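Putative lipoprotein GNA1162 (Neisseria meningitidis, PDB 4HRV) is a lipoprotein of unestablished function, a member of the DUF799 family in the TolB_N clan that may bind lipid. Local coordinates at residues V73-I81 / L114-E122; P13-P21 / L42-F50. The protein carries 3 engineered substitutions. One frame throughout, in Å; residues are numbered along the deposited sequence.

Interaction 1: residues V73-I81 / L114-E122; sequences VRPEKLHQI and LVDSRNGKE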
loop_
_atom_site.group_PDB
_atom_site.type_symbol
_atom_site.label_atom_id
_atom_site.label_comp_id
_atom_site.label_asym_id
_atom_site.label_seq_id
_atom_site.Cartn_x
_atom_site.Cartn_y
_atom_site.Cartn_z
ATOM N N VAL B 73 16.694 -6.639 21.652
ATOM C CA VAL B 73 17.758 -5.801 22.183
ATOM C C VAL B 73 17.184 -4.459 22.603
ATOM O O VAL B 73 16.356 -3.901 21.896
ATOM C CB VAL B 73 18.829 -5.538 21.112
ATOM C CG1 VAL B 73 19.853 -4.513 21.606
ATOM C CG2 VAL B 73 19.517 -6.839 20.726
ATOM N N ARG B 74 17.608 -3.930 23.747
ATOM C CA ARG B 74 17.144 -2.597 24.130
ATOM C C ARG B 74 17.609 -1.555 23.114
ATOM O O ARG B 74 18.757 -1.574 22.669
ATOM C CB ARG B 74 17.604 -2.229 25.553
ATOM C CG ARG B 74 16.844 -2.994 26.629
ATOM C CD ARG B 74 16.877 -2.296 27.976
ATOM N NE ARG B 74 18.238 -2.012 28.419
ATOM C CZ ARG B 74 18.776 -0.798 28.425
ATOM N NH1 ARG B 74 18.059 0.241 28.019
ATOM N NH2 ARG B 74 20.023 -0.615 28.845
ATOM N N PRO B 75 16.717 -0.626 22.746
ATOM C CA PRO B 75 17.077 0.361 21.726
ATOM C C PRO B 75 18.313 1.159 22.111
ATOM O O PRO B 75 19.110 1.502 21.244
ATOM C CB PRO B 75 15.846 1.271 21.674
ATOM C CG PRO B 75 14.727 0.384 22.111
ATOM C CD PRO B 75 15.320 -0.481 23.182
ATOM N N GLU B 76 18.480 1.446 23.398
ATOM C CA GLU B 76 19.630 2.218 23.851
ATOM C C GLU B 76 20.943 1.503 23.509
ATOM O O GLU B 76 21.953 2.138 23.245
ATOM C CB GLU B 76 19.539 2.475 25.361
ATOM C CG GLU B 76 18.266 3.193 25.811
ATOM C CD GLU B 76 17.029 2.295 25.846
ATOM O OE1 GLU B 76 17.134 1.083 25.560
ATOM O OE2 GLU B 76 15.937 2.813 26.165
ATOM N N LYS B 77 20.917 0.178 23.519
ATOM C CA LYS B 77 22.077 -0.613 23.127
ATOM C C LYS B 77 22.341 -0.442 21.631
ATOM O O LYS B 77 23.491 -0.281 21.204
ATOM C CB LYS B 77 21.844 -2.089 23.438
ATOM C CG LYS B 77 21.739 -2.420 24.928
ATOM C CD LYS B 77 23.031 -2.090 25.660
ATOM C CE LYS B 77 23.177 -2.937 26.913
ATOM N NZ LYS B 77 21.931 -2.919 27.728
ATOM N N LEU B 78 21.273 -0.494 20.833
ATOM C CA LEU B 78 21.410 -0.249 19.400
ATOM C C LEU B 78 22.053 1.098 19.142
ATOM O O LEU B 78 22.963 1.211 18.319
ATOM C CB LEU B 78 20.060 -0.347 18.686
ATOM C CG LEU B 78 19.400 -1.719 18.780
ATOM C CD1 LEU B 78 18.119 -1.731 17.944
ATOM C CD2 LEU B 78 20.371 -2.778 18.308
ATOM N N HIS B 79 21.612 2.117 19.880
ATOM C CA HIS B 79 22.187 3.456 19.732
ATOM C C HIS B 79 23.679 3.483 20.075
ATOM O O HIS B 79 24.439 4.207 19.439
ATOM C CB HIS B 79 21.443 4.486 20.594
ATOM C CG HIS B 79 22.074 5.843 20.585
ATOM N ND1 HIS B 79 21.913 6.731 19.547
ATOM C CD2 HIS B 79 22.882 6.457 21.483
ATOM C CE1 HIS B 79 22.584 7.839 19.806
ATOM N NE2 HIS B 79 23.181 7.698 20.976
ATOM N N GLN B 80 24.084 2.709 21.085
ATOM C CA GLN B 80 25.496 2.587 21.444
ATOM C C GLN B 80 26.314 2.052 20.270
ATOM O O GLN B 80 27.488 2.388 20.117
ATOM C CB GLN B 80 25.701 1.666 22.659
ATOM C CG GLN B 80 25.263 2.228 24.009
ATOM C CD GLN B 80 25.584 1.282 25.174
ATOM O OE1 GLN B 80 24.701 0.898 25.945
ATOM N NE2 GLN B 80 26.854 0.912 25.302
ATOM N N ILE B 81 25.704 1.207 19.446
ATOM C CA ILE B 81 26.428 0.620 18.326
ATOM C C ILE B 81 26.431 1.507 17.093
ATOM O O ILE B 81 27.480 1.766 16.505
ATOM C CB ILE B 81 25.855 -0.746 17.932
ATOM C CG1 ILE B 81 26.103 -1.757 19.052
ATOM C CG2 ILE B 81 26.459 -1.198 16.592
ATOM C CD1 ILE B 81 25.274 -3.035 18.935
ATOM N N LEU B 114 8.074 3.065 14.959
ATOM C CA LEU B 114 9.334 3.797 15.007
ATOM C C LEU B 114 9.579 4.248 16.443
ATOM O O LEU B 114 8.736 4.901 17.038
ATOM C CB LEU B 114 9.274 5.033 14.116
ATOM C CG LEU B 114 10.612 5.764 13.991
ATOM C CD1 LEU B 114 11.561 4.913 13.166
ATOM C CD2 LEU B 114 10.461 7.150 13.368
ATOM N N VAL B 115 10.720 3.896 17.006
ATOM C CA VAL B 115 10.990 4.297 18.381
ATOM C C VAL B 115 12.265 5.112 18.541
ATOM O O VAL B 115 13.275 4.865 17.890
ATOM C CB VAL B 115 11.013 3.103 19.366
ATOM C CG1 VAL B 115 9.879 2.168 19.087
ATOM C CG2 VAL B 115 12.347 2.377 19.321
ATOM N N ASP B 116 12.197 6.085 19.437
ATOM C CA ASP B 116 13.343 6.894 19.795
ATOM C C ASP B 116 14.388 5.972 20.420
ATOM O O ASP B 116 14.098 5.246 21.361
ATOM C CB ASP B 116 12.892 7.983 20.773
ATOM C CG ASP B 116 14.022 8.917 21.192
ATOM O OD1 ASP B 116 15.120 8.432 21.535
ATOM O OD2 ASP B 116 13.795 10.145 21.185
ATOM N N SER B 117 15.596 5.981 19.874
ATOM C CA SER B 117 16.586 4.992 20.260
ATOM C C SER B 117 17.240 5.332 21.595
ATOM O O SER B 117 17.871 4.477 22.208
ATOM C CB SER B 117 17.651 4.830 19.168
ATOM O OG SER B 117 18.320 3.578 19.286
ATOM N N ARG B 118 17.076 6.578 22.039
ATOM C CA ARG B 118 17.646 7.024 23.309
ATOM C C ARG B 118 16.773 6.690 24.529
ATOM O O ARG B 118 17.298 6.395 25.598
ATOM C CB ARG B 118 17.964 8.525 23.267
ATOM C CG ARG B 118 19.037 8.887 22.251
ATOM C CD ARG B 118 19.336 10.378 22.214
ATOM N NE ARG B 118 20.565 10.670 21.475
ATOM C CZ ARG B 118 20.627 10.860 20.161
ATOM N NH1 ARG B 118 19.526 10.795 19.418
ATOM N NH2 ARG B 118 21.792 11.121 19.585
ATOM N N ASN B 119 15.451 6.722 24.379
ATOM C CA ASN B 119 14.581 6.476 25.533
ATOM C C ASN B 119 13.461 5.474 25.296
ATOM O O ASN B 119 12.626 5.247 26.174
ATOM C CB ASN B 119 14.000 7.790 26.063
ATOM C CG ASN B 119 13.195 8.537 25.014
ATOM O OD1 ASN B 119 13.072 9.760 25.069
ATOM N ND2 ASN B 119 12.660 7.809 24.043
ATOM N N GLY B 120 13.430 4.892 24.104
ATOM C CA GLY B 120 12.486 3.845 23.812
ATOM C C GLY B 120 11.085 4.357 23.557
ATOM O O GLY B 120 10.168 3.561 23.451
ATOM N N LYS B 121 10.911 5.674 23.469
ATOM C CA LYS B 121 9.583 6.228 23.228
ATOM C C LYS B 121 9.133 5.969 21.801
ATOM O O LYS B 121 9.900 6.111 20.854
ATOM C CB LYS B 121 9.500 7.727 23.546
ATOM C CG LYS B 121 8.121 8.316 23.215
ATOM C CD LYS B 121 8.028 9.809 23.479
ATOM C CE LYS B 121 6.628 10.341 23.172
ATOM N NZ LYS B 121 6.193 10.096 21.755
ATOM N N GLU B 122 7.874 5.586 21.656
ATOM C CA GLU B 122 7.314 5.345 20.340
ATOM C C GLU B 122 7.012 6.672 19.636
ATOM O O GLU B 122 6.355 7.545 20.194
ATOM C CB GLU B 122 6.055 4.492 20.451
ATOM C CG GLU B 122 5.511 4.027 19.104
ATOM C CD GLU B 122 4.340 3.073 19.239
ATOM O OE1 GLU B 122 3.184 3.528 19.112
ATOM O OE2 GLU B 122 4.574 1.866 19.461
#
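H79 holds CG anti to its backbone N (chi1 174°), and R118 runs extended from CG to NE; together these torsions bring the imidazole and the guanidinium into contact. H79 CE1 stands over one face of the guanidinium, offset toward its rim and 3.4 Å from R118 NH2. The two planes are 56° apart, so the groups meet obliquely and are not stacked in parallel. Each has its main polar partner elsewhere: H79 ND1 is hydrogen-bonded to N84 O, and R118 NH1 forms a salt bridge with D85 OD1.

Nearer the helix start, S117 OG lies 3.0 Å from P75 O, a carbonyl that also accepts H79 N in the first helical turn. The hydroxyl is likewise hydrogen-bonded to N84 OD1, so its proton is not assigned to either acceptor. H79 CB rests beside the same hydroxyl, 3.5 Å from S117 OG.

E76 CG, set by chi1 beside the backbone N, lies 3.4 Å from R118 O; the bend at chi2 (76°) then turns the carboxylate back toward R74, where E76 OE1 is 2.8 Å from R74 NH1 in a salt bridge. The backbones come close enough for a CA-H...O contact, E76 CA to S117 O at 3.3 Å. The turn itself is shaped by an Asx turn, in which D116 OD1 accepts R118 N at 2.7 Å.

The contact therefore joins the N-terminal turn of helix 75-82 to the hairpin turn between strands 104-116 and 122-133; P75 and V115 both reach Y89 of strand 86-99, while L78 packs on L17 and V19 of strand 15-23 and on F59 of helix 52-61.

Interaction 2: residues P13-P21 / L42-F50; sequences PASILVVPP and LSEAGYYVF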
loop_
_atom_site.group_PDB
_atom_site.type_symbol
_atom_site.label_atom_id
_atom_site.label_comp_id
_atom_site.label_asym_id
_atom_site.label_seq_id
_atom_site.Cartn_x
_atom_site.Cartn_y
_atom_site.Cartn_z
ATOM N N PRO B 13 13.171 12.915 14.343
ATOM C CA PRO B 13 14.231 11.925 14.111
ATOM C C PRO B 13 14.814 12.029 12.699
ATOM O O PRO B 13 14.060 11.996 11.725
ATOM C CB PRO B 13 13.494 10.594 14.280
ATOM C CG PRO B 13 12.086 10.899 13.862
ATOM C CD PRO B 13 11.826 12.307 14.328
ATOM N N ALA B 14 16.135 12.152 12.586
ATOM C CA ALA B 14 16.768 12.228 11.271
ATOM C C ALA B 14 17.304 10.865 10.830
ATOM O O ALA B 14 16.965 10.391 9.742
ATOM C CB ALA B 14 17.869 13.299 11.242
ATOM N N SER B 15 18.115 10.230 11.674
ATOM C CA SER B 15 18.710 8.935 11.324
ATOM C C SER B 15 17.920 7.729 11.848
ATOM O O SER B 15 17.599 7.636 13.026
ATOM C CB SER B 15 20.168 8.848 11.780
ATOM O OG SER B 15 20.280 8.730 13.181
ATOM N N ILE B 16 17.636 6.794 10.955
ATOM C CA ILE B 16 16.795 5.662 11.296
ATOM C C ILE B 16 17.494 4.348 11.019
ATOM O O ILE B 16 17.897 4.079 9.883
ATOM C CB ILE B 16 15.504 5.682 10.491
ATOM C CG1 ILE B 16 14.661 6.902 10.863
ATOM C CG2 ILE B 16 14.714 4.399 10.703
ATOM C CD1 ILE B 16 13.352 6.971 10.071
ATOM N N LEU B 17 17.612 3.539 12.068
ATOM C CA LEU B 17 18.065 2.161 11.957
ATOM C C LEU B 17 16.868 1.248 11.681
ATOM O O LEU B 17 15.939 1.151 12.488
ATOM C CB LEU B 17 18.762 1.721 13.256
ATOM C CG LEU B 17 19.262 0.276 13.310
ATOM C CD1 LEU B 17 20.347 0.062 12.273
ATOM C CD2 LEU B 17 19.782 -0.098 14.712
ATOM N N VAL B 18 16.878 0.597 10.526
ATOM C CA VAL B 18 15.901 -0.443 10.259
ATOM C C VAL B 18 16.522 -1.790 10.561
ATOM O O VAL B 18 17.505 -2.199 9.932
ATOM C CB VAL B 18 15.375 -0.402 8.812
ATOM C CG1 VAL B 18 14.172 -1.331 8.681
ATOM C CG2 VAL B 18 15.001 1.041 8.441
ATOM N N VAL B 19 15.966 -2.474 11.554
ATOM C CA VAL B 19 16.481 -3.783 11.917
ATOM C C VAL B 19 15.787 -4.836 11.059
ATOM O O VAL B 19 14.705 -4.591 10.531
ATOM C CB VAL B 19 16.281 -4.108 13.412
ATOM C CG1 VAL B 19 17.103 -3.146 14.297
ATOM C CG2 VAL B 19 14.820 -4.092 13.766
ATOM N N PRO B 20 16.427 -6.001 10.891
ATOM C CA PRO B 20 15.811 -7.099 10.143
ATOM C C PRO B 20 14.395 -7.340 10.633
ATOM O O PRO B 20 14.178 -7.502 11.833
ATOM C CB PRO B 20 16.701 -8.292 10.484
ATOM C CG PRO B 20 18.040 -7.695 10.705
ATOM C CD PRO B 20 17.799 -6.320 11.315
ATOM N N PRO B 21 13.422 -7.349 9.712
ATOM C CA PRO B 21 12.035 -7.510 10.149
ATOM C C PRO B 21 11.750 -8.883 10.742
ATOM O O PRO B 21 12.353 -9.874 10.339
ATOM C CB PRO B 21 11.234 -7.291 8.852
ATOM C CG PRO B 21 12.131 -6.411 8.013
ATOM C CD PRO B 21 13.513 -6.958 8.294
ATOM N N LEU B 42 12.346 5.653 2.535
ATOM C CA LEU B 42 12.796 6.412 3.700
ATOM C C LEU B 42 13.685 7.600 3.312
ATOM O O LEU B 42 13.557 8.688 3.869
ATOM C CB LEU B 42 13.521 5.511 4.718
ATOM C CG LEU B 42 12.649 4.552 5.538
ATOM C CD1 LEU B 42 13.511 3.692 6.468
ATOM C CD2 LEU B 42 11.616 5.332 6.340
ATOM N N SER B 43 14.590 7.390 2.362
ATOM C CA SER B 43 15.448 8.477 1.916
ATOM C C SER B 43 14.626 9.504 1.139
ATOM O O SER B 43 14.821 10.708 1.288
ATOM C CB SER B 43 16.599 7.949 1.061
ATOM O OG SER B 43 16.123 7.444 -0.171
ATOM N N GLU B 44 13.693 9.025 0.324
ATOM C CA GLU B 44 12.823 9.917 -0.435
ATOM C C GLU B 44 11.947 10.751 0.502
ATOM O O GLU B 44 11.487 11.828 0.133
ATOM C CB GLU B 44 11.981 9.135 -1.449
ATOM C CG GLU B 44 12.814 8.530 -2.579
ATOM C CD GLU B 44 12.010 7.639 -3.515
ATOM O OE1 GLU B 44 12.614 7.073 -4.456
ATOM O OE2 GLU B 44 10.783 7.499 -3.313
ATOM N N ALA B 45 11.743 10.265 1.724
ATOM C CA ALA B 45 10.986 11.023 2.723
ATOM C C ALA B 45 11.887 11.921 3.563
ATOM O O ALA B 45 11.413 12.632 4.455
ATOM C CB ALA B 45 10.170 10.094 3.610
ATOM N N GLY B 46 13.187 11.890 3.285
ATOM C CA GLY B 46 14.116 12.795 3.944
ATOM C C GLY B 46 14.894 12.270 5.147
ATOM O O GLY B 46 15.693 13.006 5.737
ATOM N N TYR B 47 14.671 11.012 5.527
ATOM C CA TYR B 47 15.437 10.413 6.631
ATOM C C TYR B 47 16.790 9.895 6.160
ATOM O O TYR B 47 16.977 9.587 4.986
ATOM C CB TYR B 47 14.674 9.253 7.283
ATOM C CG TYR B 47 13.328 9.629 7.844
ATOM C CD1 TYR B 47 13.213 10.205 9.098
ATOM C CD2 TYR B 47 12.169 9.407 7.114
ATOM C CE1 TYR B 47 11.980 10.555 9.615
ATOM C CE2 TYR B 47 10.932 9.754 7.618
ATOM C CZ TYR B 47 10.843 10.326 8.868
ATOM O OH TYR B 47 9.614 10.673 9.372
ATOM N N TYR B 48 17.732 9.787 7.087
ATOM C CA TYR B 48 19.018 9.178 6.779
ATOM C C TYR B 48 18.991 7.727 7.240
ATOM O O TYR B 48 18.576 7.452 8.357
ATOM C CB TYR B 48 20.132 9.949 7.468
ATOM C CG TYR B 48 20.002 11.439 7.266
ATOM C CD1 TYR B 48 19.545 11.953 6.058
ATOM C CD2 TYR B 48 20.310 12.335 8.289
ATOM C CE1 TYR B 48 19.409 13.316 5.866
ATOM C CE2 TYR B 48 20.178 13.705 8.106
ATOM C CZ TYR B 48 19.725 14.186 6.890
ATOM O OH TYR B 48 19.588 15.542 6.692
ATOM N N VAL B 49 19.409 6.807 6.375
ATOM C CA VAL B 49 19.371 5.376 6.698
ATOM C C VAL B 49 20.634 4.650 6.232
ATOM O O VAL B 49 21.276 5.078 5.276
ATOM C CB VAL B 49 18.148 4.697 6.051
ATOM C CG1 VAL B 49 18.089 3.229 6.436
ATOM C CG2 VAL B 49 16.871 5.410 6.457
ATOM N N PHE B 50 20.972 3.556 6.914
ATOM C CA PHE B 50 22.102 2.690 6.570
ATOM C C PHE B 50 21.677 1.646 5.528
ATOM O O PHE B 50 20.524 1.200 5.525
ATOM C CB PHE B 50 22.602 1.946 7.823
ATOM C CG PHE B 50 22.705 2.808 9.068
ATOM C CD1 PHE B 50 23.936 3.046 9.663
ATOM C CD2 PHE B 50 21.570 3.359 9.656
ATOM C CE1 PHE B 50 24.035 3.832 10.814
ATOM C CE2 PHE B 50 21.663 4.148 10.805
ATOM C CZ PHE B 50 22.894 4.384 11.382
#
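Strand 15-23 and the short strand 48-49 run parallel, with S15 paired to Y48, as two nearly straight backbone bonds attest: Y48 N to A14 O and I16 N to Y48 O, both 2.8 Å with 166° at the hydrogen. Y48 thus uses its N and its O toward residues on either side of S15, the usual parallel ladder. Beyond it the pairing frays: I16 O is buried by the contact without a polar partner, and meets V49 CG1 at 3.6 Å and the edge of the F50 ring near its plane.

I16 CD1 sits over one face of the Y47 ring, 3.7 Å from its centroid and 26° off the normal, a CH-pi contact. With I16 CG1 anti to the carbonyl carbon (chi1 -65°) and the chain extended to CD1, the methyl reaches the ring near its CG and CD1 side. In the plane of that ring, P13 O approaches the edge 3.3 Å from Y47 CD1.

The chain enters strand 48-49 from helix 39-44 through a Schellman motif at G46, whose positive phi turns the backbone; the two strands, linked through helices 34-37 and 39-44, form a parallel beta-alpha-beta connection at one edge of the mixed sheet.

On the face bearing I16 and V49, V18 CG2 and L42 CD1 meet tip to tip at 3.6 Å, closing the helix onto the strand. A14 CB lies obliquely against the Y48 ring, 3.9 Å from Y48 CE2. The second subunit packs its L141 against both L42 and Y47, while F50 and L17 share V55 of helix 52-61.

Both segments of interaction 2 precede those of interaction 1 in the sequence, and the two centres lie about 14 Å apart; both involve the same mixed sheet, interaction 1 through strand 104-116 and interaction 2 through strands 15-23 and 48-49. Strand 15-23 is the common element: L78 CD1 comes within 4.0 Å of L17 CD2, and L114 CD1 lies 4.0 Å from I16 CG2. These two packing contacts involve L17 and I16, adjacent residues of the strand. D85, just before strand 86-99, serves both contacts, with its carboxylate to R118 and its backbone N to S15. The second subunit lies chiefly beside interaction 2; from interaction 1, L114 also packs on its L141.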